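Local coordinates for MSHA biogenesis protein MshE (Vibrio cholerae, PDB 5HTL) that binds the second messenger cyclic di-GMP through its MshEN domain and probably serves biogenesis of the MSHA pilus, at residues A[73-82]-A[93-102]. Residues are numbered along the deposited sequence; the frame is centred on the assembly and turned at random.
Sequences HVDIDAVPLL and LVIGRSGDTL
D75 N donates a nearly straight hydrogen bond to I95 O (2.8 Å, 171° at the hydrogen), reaching the oxygen from above the carbonyl plane. With CG anti to the backbone N (chi1 -174°), the D75 carboxylate is carried beside its own carbonyl carbon, where its oxygens split the work: OD2 takes a hydrogen bond from a water that in turn accepts from R97 N, while OD1 accepts from D77 N at 3.1 Å and so closes an Asx turn. A second water, nearer the start of the strand, bridges V79 O to V94 N. The backbone of 93-98 is thus joined to the loop once directly and twice through water. A78 presses its methyl CB onto R97 CB (3.9 Å), and V94 lays CG1 beside A78 O and CG2 against L82 CB. V79 CG2 sits 3.3 Å from V94 O, a buried carbonyl oxygen without a hydrogen-bond partner, which also receives a CA-H...O contact from V79. At one end V74 and I95 cross at about a right angle, CG2 to CG2; at the other, L81 CD1 touches both R97 NE (3.7 Å) and L102 CD2, where the bent arginine chain passes across the leucine. Y144 of helix 134-144 packs on V74 and V79, and T35 of the second subunit packs on I95. I95 and G96 both face R103, forming a classic beta bulge in the hairpin of 92-98 and 101-106, whose type II' turn runs from S98 to T101. The loop leading to helix 84-90 lies along strand 92-98, an outermost strand, within this chain, of the mixed sheet of the MshEN domain.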
# COMPACT_ATOMS: atom_id res chain seq x y z
N HIS A 73 -0.29 -7.90 16.34
CA HIS A 73 -1.68 -7.79 16.73
C HIS A 73 -2.54 -8.38 15.62
O HIS A 73 -2.39 -8.04 14.44
CB HIS A 73 -2.05 -6.32 16.93
CG HIS A 73 -3.50 -6.10 17.22
ND1 HIS A 73 -4.00 -6.07 18.51
CD2 HIS A 73 -4.56 -5.91 16.40
CE1 HIS A 73 -5.30 -5.87 18.46
NE2 HIS A 73 -5.67 -5.77 17.20
N VAL A 74 -3.42 -9.29 16.00
CA VAL A 74 -4.38 -9.85 15.07
C VAL A 74 -5.73 -9.81 15.74
O VAL A 74 -5.90 -10.30 16.86
CB VAL A 74 -4.04 -11.30 14.70
CG1 VAL A 74 -5.14 -11.89 13.86
CG2 VAL A 74 -2.71 -11.35 13.95
N ASP A 75 -6.69 -9.19 15.07
CA ASP A 75 -8.06 -9.21 15.54
C ASP A 75 -8.64 -10.58 15.20
O ASP A 75 -9.09 -10.82 14.08
CB ASP A 75 -8.88 -8.10 14.87
CG ASP A 75 -10.30 -8.00 15.43
OD1 ASP A 75 -10.71 -8.88 16.22
OD2 ASP A 75 -11.00 -7.03 15.07
N ILE A 76 -8.61 -11.48 16.19
CA ILE A 76 -9.00 -12.87 16.00
C ILE A 76 -10.48 -13.00 15.59
O ILE A 76 -10.90 -14.01 15.02
CB ILE A 76 -8.63 -13.73 17.24
CG1 ILE A 76 -7.13 -13.60 17.53
CG2 ILE A 76 -8.98 -15.19 17.05
CD1 ILE A 76 -6.63 -14.47 18.68
N ASP A 77 -11.27 -11.95 15.85
CA ASP A 77 -12.66 -11.87 15.39
C ASP A 77 -12.79 -11.47 13.93
O ASP A 77 -13.85 -11.64 13.32
CB ASP A 77 -13.46 -10.88 16.24
CG ASP A 77 -14.52 -11.55 17.08
OD1 ASP A 77 -15.71 -11.48 16.71
OD2 ASP A 77 -14.16 -12.16 18.12
N ALA A 78 -11.73 -10.91 13.36
CA ALA A 78 -11.78 -10.45 11.98
C ALA A 78 -11.35 -11.58 11.05
O ALA A 78 -11.78 -11.64 9.89
CB ALA A 78 -10.88 -9.24 11.79
N VAL A 79 -10.52 -12.49 11.57
CA VAL A 79 -10.01 -13.61 10.79
C VAL A 79 -11.09 -14.37 10.01
O VAL A 79 -10.96 -14.55 8.80
CB VAL A 79 -9.17 -14.59 11.66
CG1 VAL A 79 -8.83 -15.85 10.89
CG2 VAL A 79 -7.91 -13.90 12.17
N PRO A 80 -12.19 -14.80 10.69
CA PRO A 80 -13.21 -15.60 9.99
C PRO A 80 -13.93 -14.95 8.81
O PRO A 80 -14.65 -15.68 8.12
CB PRO A 80 -14.23 -15.91 11.10
CG PRO A 80 -13.93 -14.97 12.20
CD PRO A 80 -12.46 -14.74 12.14
N LEU A 81 -13.79 -13.65 8.60
CA LEU A 81 -14.43 -12.98 7.48
C LEU A 81 -14.01 -13.59 6.14
O LEU A 81 -14.77 -13.56 5.16
CB LEU A 81 -14.14 -11.48 7.52
CG LEU A 81 -14.66 -10.84 8.81
CD1 LEU A 81 -14.26 -9.38 8.94
CD2 LEU A 81 -16.17 -11.00 8.94
N LEU A 82 -12.80 -14.14 6.10
CA LEU A 82 -12.36 -14.91 4.95
C LEU A 82 -12.37 -16.38 5.36
O LEU A 82 -11.67 -16.77 6.29
CB LEU A 82 -10.94 -14.49 4.56
CG LEU A 82 -10.30 -15.10 3.32
CD1 LEU A 82 -11.10 -14.73 2.10
CD2 LEU A 82 -8.87 -14.62 3.19
N LEU A 93 -4.44 -13.55 5.08
CA LEU A 93 -5.07 -13.59 6.40
C LEU A 93 -5.61 -12.22 6.77
O LEU A 93 -4.86 -11.24 6.76
CB LEU A 93 -4.05 -14.02 7.45
CG LEU A 93 -4.53 -14.17 8.90
CD1 LEU A 93 -5.44 -15.38 9.00
CD2 LEU A 93 -3.37 -14.32 9.88
N VAL A 94 -6.89 -12.15 7.09
CA VAL A 94 -7.48 -10.91 7.58
C VAL A 94 -7.10 -10.72 9.05
O VAL A 94 -7.45 -11.55 9.90
CB VAL A 94 -9.02 -10.95 7.50
CG1 VAL A 94 -9.60 -9.61 7.94
CG2 VAL A 94 -9.46 -11.29 6.09
N ILE A 95 -6.33 -9.67 9.33
CA ILE A 95 -5.82 -9.44 10.68
C ILE A 95 -6.42 -8.21 11.35
O ILE A 95 -6.20 -7.98 12.54
CB ILE A 95 -4.27 -9.34 10.71
CG1 ILE A 95 -3.78 -8.13 9.91
CG2 ILE A 95 -3.64 -10.64 10.20
CD1 ILE A 95 -2.26 -7.85 10.06
N GLY A 96 -7.19 -7.44 10.60
CA GLY A 96 -7.85 -6.28 11.17
C GLY A 96 -9.11 -5.95 10.42
O GLY A 96 -9.18 -6.14 9.20
N ARG A 97 -10.12 -5.47 11.15
CA ARG A 97 -11.30 -4.90 10.52
C ARG A 97 -11.71 -3.64 11.25
O ARG A 97 -11.76 -3.62 12.48
CB ARG A 97 -12.46 -5.88 10.53
CG ARG A 97 -13.60 -5.44 9.62
CD ARG A 97 -14.93 -5.40 10.31
NE ARG A 97 -15.15 -6.56 11.17
CZ ARG A 97 -16.33 -6.90 11.67
NH1 ARG A 97 -17.40 -6.17 11.39
NH2 ARG A 97 -16.44 -7.97 12.44
N SER A 98 -11.99 -2.59 10.49
CA SER A 98 -12.49 -1.35 11.08
C SER A 98 -13.38 -0.68 10.06
O SER A 98 -12.90 -0.27 9.00
CB SER A 98 -11.31 -0.44 11.42
OG SER A 98 -11.72 0.61 12.28
N GLY A 99 -14.66 -0.53 10.36
CA GLY A 99 -15.60 -0.04 9.37
C GLY A 99 -15.58 -0.99 8.19
O GLY A 99 -15.62 -2.21 8.38
N ASP A 100 -15.51 -0.46 6.97
CA ASP A 100 -15.45 -1.32 5.79
C ASP A 100 -14.03 -1.53 5.31
O ASP A 100 -13.82 -1.78 4.12
CB ASP A 100 -16.26 -0.73 4.62
CG ASP A 100 -17.43 0.11 5.06
OD1 ASP A 100 -18.02 -0.18 6.13
OD2 ASP A 100 -17.77 1.06 4.33
N THR A 101 -13.05 -1.42 6.20
CA THR A 101 -11.65 -1.62 5.81
C THR A 101 -11.07 -2.83 6.51
O THR A 101 -11.25 -3.01 7.71
CB THR A 101 -10.78 -0.38 6.13
OG1 THR A 101 -11.30 0.76 5.44
CG2 THR A 101 -9.35 -0.61 5.69
N LEU A 102 -10.41 -3.69 5.73
CA LEU A 102 -9.73 -4.86 6.27
C LEU A 102 -8.23 -4.67 6.08
O LEU A 102 -7.78 -4.19 5.05
CB LEU A 102 -10.14 -6.13 5.51
CG LEU A 102 -11.62 -6.48 5.47
CD1 LEU A 102 -11.84 -7.78 4.70
CD2 LEU A 102 -12.13 -6.63 6.87
O HOH W 1 -9.80 -5.04 14.11
O HOH W 2 -8.62 -14.45 7.26